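Local coordinates for protein uncharacterized ACR, COG1565 superfamily (Burkholderia thailandensis, PDB 4F3N) that is of unknown function but has a methyltransferase fold and may, like its family, methylate protein arginines, at residues T148-A153 with G187-G192; P128-L133 with T157-L162. One frame throughout, in Å; residues are numbered along the deposited sequence. Where two conformers were deposited one is given.

In the fold
From the N terminus, the chain first runs through 128-133 on helix 118-136, passes down strand 140-144 and its glycine-bearing turn into 148-153, then carries on along helix 150-161 to 157-162. Contact 2 (128-133 with 157-162) closes this first loop. The chain next passes strand 168-172 and helix 179-189 before 187-192 comes back to 148-153 in contact 1. The four segments alternate, so the two contacts cross rather than nest. Helix 150-161 is common to both: its first turn meets the end of helix 179-189, its last turn helix 118-136. The two contacts also touch directly, A190 CB lying 3.8 Å from T157 OG1.

Contact 1: T148-A153 with G187-G192; sequences TGKLAA and GAQAPG
The methyl group of A153 overlaps the base of the Q189 side chain, CB to CB at 4.0 Å, and also meets the methyl of A190, its CB 4.2 Å from A190 CB. One small group thus touches two consecutive residues just where helix 179-189 runs out: Q189 is its last residue, and A190 is the first to leave helical geometry. With alanine on both sides, the backbones come close, A153 CA lying 5.4 Å from A190 CA. A190 CB also faces the A153 carbonyl, 4.2 Å from A153 O, while that oxygen accepts a hydrogen bond from T157 OG1 one turn further on.

A second, looser touch lies toward the solvent. K150 and Q189 both set CG beside the backbone N (chi1 -69° and -66°), and their side chains cross obliquely. The lysine is extended until its last torsion, where chi4 of -60° bends the ammonium aside, leaving K150 NZ 4.2 Å from Q189 NE2. Both are donors, so the two nitrogens lie near each other at the more exposed edge of the contact without bonding. The K150 side chain is about 8 Å from that of N214, which binds S-adenosyl-L-homocysteine in a structure of this protein.

Just before K150 in the chain, G149 is the N-cap residue of helix 150-161, and G149 O accepts the bond from A153 N at 3.0 Å. T148 O is hydrogen-bonded to T185 OG1, a polar tie to helix 179-189. The turn after strand 140-144 is consistent with the glycine-rich cofactor loop of a Rossmann-type methyltransferase. L151 and A152 pack on E143 of that strand, L151 also reaches F121 and A122 of helix 118-136, and A153 rests against L186 of helix 179-189.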
loop_
_atom_site.group_PDB
_atom_site.type_symbol
_atom_site.label_atom_id
_atom_site.label_comp_id
_atom_site.label_asym_id
_atom_site.label_seq_id
_atom_site.Cartn_x
_atom_site.Cartn_y
_atom_site.Cartn_z
ATOM N N THR A 148 9.809 4.181 -7.147
ATOM C CA THR A 148 10.876 4.808 -7.919
ATOM C C THR A 148 10.342 5.796 -8.997
ATOM O O THR A 148 11.097 6.267 -9.839
ATOM C CB THR A 148 11.772 3.789 -8.596
ATOM O OG1 THR A 148 11.005 3.031 -9.530
ATOM C CG2 THR A 148 12.453 2.867 -7.544
ATOM N N GLY A 149 9.047 6.121 -8.911
ATOM C CA GLY A 149 8.474 7.113 -9.778
ATOM C C GLY A 149 7.925 6.609 -11.104
ATOM O O GLY A 149 7.555 7.407 -11.945
ATOM N N LYS A 150 7.870 5.309 -11.288
ATOM C CA LYS A 150 7.336 4.746 -12.557
ATOM C C LYS A 150 5.864 5.060 -12.787
ATOM O O LYS A 150 5.443 5.412 -13.910
ATOM C CB LYS A 150 7.558 3.242 -12.621
ATOM C CG LYS A 150 8.990 2.837 -12.767
ATOM C CD LYS A 150 9.061 1.331 -12.980
ATOM C CE LYS A 150 10.453 0.772 -12.742
ATOM N NZ LYS A 150 11.435 1.397 -13.666
ATOM N N LEU A 151 5.055 4.976 -11.741
ATOM C CA LEU A 151 3.636 5.317 -11.888
ATOM C C LEU A 151 3.439 6.796 -12.173
ATOM O O LEU A 151 2.621 7.161 -13.004
ATOM C CB LEU A 151 2.841 4.921 -10.643
ATOM C CG LEU A 151 1.333 5.229 -10.687
ATOM C CD1 LEU A 151 0.672 4.472 -11.801
ATOM C CD2 LEU A 151 0.637 4.776 -9.388
ATOM N N ALA A 152 4.208 7.656 -11.487
ATOM C CA ALA A 152 4.099 9.094 -11.699
ATOM C C ALA A 152 4.431 9.413 -13.155
ATOM O O ALA A 152 3.697 10.168 -13.805
ATOM C CB ALA A 152 5.049 9.876 -10.742
ATOM N N ALA A 153 5.536 8.868 -13.670
ATOM C CA ALA A 153 5.925 9.155 -15.054
ATOM C C ALA A 153 4.831 8.695 -16.019
ATOM O O ALA A 153 4.445 9.435 -16.952
ATOM C CB ALA A 153 7.259 8.517 -15.385
ATOM N N GLY A 187 12.873 12.306 -15.171
ATOM C CA GLY A 187 13.688 12.990 -16.172
ATOM C C GLY A 187 13.882 12.139 -17.412
ATOM O O GLY A 187 13.863 12.653 -18.531
ATOM N N ALA A 188 14.048 10.835 -17.196
ATOM C CA ALA A 188 14.289 9.853 -18.248
ATOM C C ALA A 188 13.022 9.482 -19.022
ATOM O O ALA A 188 13.055 9.353 -20.247
ATOM C CB ALA A 188 14.895 8.599 -17.634
ATOM N N GLN A 189 11.914 9.318 -18.312
ATOM C CA GLN A 189 10.691 8.745 -18.875
ATOM C C GLN A 189 9.568 9.736 -19.175
ATOM O O GLN A 189 8.651 9.405 -19.920
ATOM C CB GLN A 189 10.179 7.652 -17.932
ATOM C CG GLN A 189 11.122 6.465 -17.859
ATOM C CD GLN A 189 10.597 5.314 -16.998
ATOM O OE1 GLN A 189 9.374 5.092 -16.885
ATOM N NE2 GLN A 189 11.525 4.565 -16.393
ATOM N N ALA A 190 9.639 10.944 -18.611
ATOM C CA ALA A 190 8.619 11.976 -18.805
ATOM C C ALA A 190 9.305 13.344 -18.937
ATOM O O ALA A 190 8.943 14.306 -18.225
ATOM C CB ALA A 190 7.668 11.998 -17.621
ATOM N N PRO A 191 10.338 13.434 -19.793
ATOM C CA PRO A 191 11.015 14.735 -19.888
ATOM C C PRO A 191 10.016 15.804 -20.298
ATOM O O PRO A 191 9.105 15.542 -21.056
ATOM C CB PRO A 191 12.088 14.526 -20.963
ATOM C CG PRO A 191 11.758 13.260 -21.652
ATOM C CD PRO A 191 10.820 12.457 -20.790
ATOM N N GLY A 192 10.140 16.991 -19.736
ATOM C CA GLY A 192 9.251 18.084 -20.132
ATOM C C GLY A 192 7.843 18.057 -19.560
ATOM O O GLY A 192 7.074 18.966 -19.819
#

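Contact 2: P128-L133 with T157-L162; sequences PVAQAL and TALAAL
L159 lays its forked end against V129 and A130 on helix 118-136. Its CG lies beside the backbone N and anti to the carbonyl carbon (chi1 -74°), and chi2 of 162° turns both methyls to V129, CD2 reaching A130 as well. L159 CD2 sits 3.8 Å from A130 CB, and is also 3.9 Å from A130 N, so this methyl rests on backbone as well as side chain. L159 CD1 approaches V129 CG1 at 4.1 Å, and CD2 is equally near that same valine methyl, which therefore faces the whole fork.

V129 presents CG1 because chi1 of 171° turns that branch anti to its own N; the valine and leucine side chains meet at about a right angle. The small A130 lets the helices approach, with A130 CA 6.9 Å from L159 CA. The side-chain contacts are apolar, and no hydrogen bond crosses.

A126, one turn earlier on helix 118-136, continues the same face by touching A158, L159 and L162. Further along the helix, A132 and L133 pack on V210 of strand 210-214, so the contact joins two helices layered over the central sheet.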
loop_
_atom_site.group_PDB
_atom_site.type_symbol
_atom_site.label_atom_id
_atom_site.label_comp_id
_atom_site.label_asym_id
_atom_site.label_seq_id
_atom_site.Cartn_x
_atom_site.Cartn_y
_atom_site.Cartn_z
ATOM N N PRO A 128 -10.035 6.994 -15.119
ATOM C CA PRO A 128 -10.759 7.459 -13.916
ATOM C C PRO A 128 -10.115 8.625 -13.183
ATOM O O PRO A 128 -10.836 9.420 -12.572
ATOM C CB PRO A 128 -10.839 6.194 -13.024
ATOM C CG PRO A 128 -9.779 5.262 -13.567
ATOM C CD PRO A 128 -9.579 5.593 -15.010
ATOM N N VAL A 129 -8.797 8.774 -13.212
ATOM C CA VAL A 129 -8.184 9.956 -12.626
ATOM C C VAL A 129 -8.688 11.214 -13.341
ATOM O O VAL A 129 -9.125 12.162 -12.712
ATOM C CB VAL A 129 -6.656 9.861 -12.616
ATOM C CG1 VAL A 129 -5.973 11.180 -12.212
ATOM C CG2 VAL A 129 -6.269 8.755 -11.617
ATOM N N ALA A 130 -8.674 11.199 -14.658
ATOM C CA ALA A 130 -9.172 12.359 -15.426
ATOM C C ALA A 130 -10.665 12.605 -15.153
ATOM O O ALA A 130 -11.113 13.753 -14.981
ATOM C CB ALA A 130 -8.885 12.151 -16.914
ATOM N N GLN A 131 -11.450 11.540 -15.102
ATOM C CA GLN A 131 -12.854 11.676 -14.804
ATOM C C GLN A 131 -13.088 12.290 -13.426
ATOM O O GLN A 131 -13.994 13.107 -13.270
ATOM C CB GLN A 131 -13.595 10.341 -14.950
ATOM C CG GLN A 131 -15.092 10.529 -14.979
ATOM C CD GLN A 131 -15.871 9.254 -15.337
ATOM O OE1 GLN A 131 -15.511 8.163 -14.930
ATOM N NE2 GLN A 131 -16.947 9.403 -16.118
ATOM N N ALA A 132 -12.294 11.924 -12.427
ATOM C CA ALA A 132 -12.441 12.487 -11.087
ATOM C C ALA A 132 -12.019 13.953 -11.058
ATOM O O ALA A 132 -12.681 14.767 -10.400
ATOM C CB ALA A 132 -11.647 11.664 -10.069
ATOM N N LEU A 133 -10.932 14.288 -11.775
ATOM C CA LEU A 133 -10.490 15.695 -11.902
ATOM C C LEU A 133 -11.620 16.519 -12.533
ATOM O O LEU A 133 -11.962 17.578 -12.048
ATOM C CB LEU A 133 -9.229 15.784 -12.743
ATOM C CG LEU A 133 -7.959 15.262 -12.080
ATOM C CD1 LEU A 133 -6.866 15.062 -13.129
ATOM C CD2 LEU A 133 -7.450 16.120 -10.917
ATOM N N THR A 157 2.335 11.276 -18.142
ATOM C CA THR A 157 2.363 11.145 -19.584
ATOM C C THR A 157 0.985 10.796 -20.170
ATOM O O THR A 157 0.480 11.408 -21.162
ATOM C CB THR A 157 3.420 10.090 -19.996
ATOM O OG1 THR A 157 4.707 10.578 -19.608
ATOM C CG2 THR A 157 3.468 9.917 -21.506
ATOM N N ALA A 158 0.315 9.878 -19.511
ATOM C CA ALA A 158 -0.971 9.418 -20.017
ATOM C C ALA A 158 -2.026 10.504 -19.878
ATOM O O ALA A 158 -2.856 10.680 -20.799
ATOM C CB ALA A 158 -1.412 8.128 -19.333
ATOM N N LEU A 159 -2.060 11.190 -18.738
ATOM C CA LEU A 159 -3.005 12.279 -18.584
ATOM C C LEU A 159 -2.799 13.375 -19.651
ATOM O O LEU A 159 -3.756 13.857 -20.268
ATOM C CB LEU A 159 -2.957 12.894 -17.196
ATOM C CG LEU A 159 -3.589 12.081 -16.063
ATOM C CD1 LEU A 159 -3.060 12.611 -14.697
ATOM C CD2 LEU A 159 -5.122 12.044 -16.150
ATOM N N ALA A 160 -1.552 13.764 -19.831
ATOM C CA ALA A 160 -1.221 14.792 -20.853
ATOM C C ALA A 160 -1.647 14.341 -22.230
ATOM O O ALA A 160 -2.194 15.136 -23.021
ATOM C CB ALA A 160 0.260 15.092 -20.825
ATOM N N ALA A 161 -1.410 13.072 -22.544
ATOM C CA ALA A 161 -1.801 12.517 -23.866
ATOM C C ALA A 161 -3.311 12.569 -24.113
ATOM O O ALA A 161 -3.742 12.660 -25.260
ATOM C CB ALA A 161 -1.261 11.076 -24.042
ATOM N N LEU A 162 -4.089 12.450 -23.038
ATOM C CA LEU A 162 -5.550 12.545 -23.016
ATOM C C LEU A 162 -6.084 13.989 -22.897
ATOM O O LEU A 162 -7.295 14.191 -22.868
ATOM C CB LEU A 162 -6.136 11.718 -21.845
ATOM C CG LEU A 162 -5.970 10.229 -22.033
ATOM C CD1 LEU A 162 -6.322 9.479 -20.744
ATOM C CD2 LEU A 162 -6.757 9.698 -23.241
#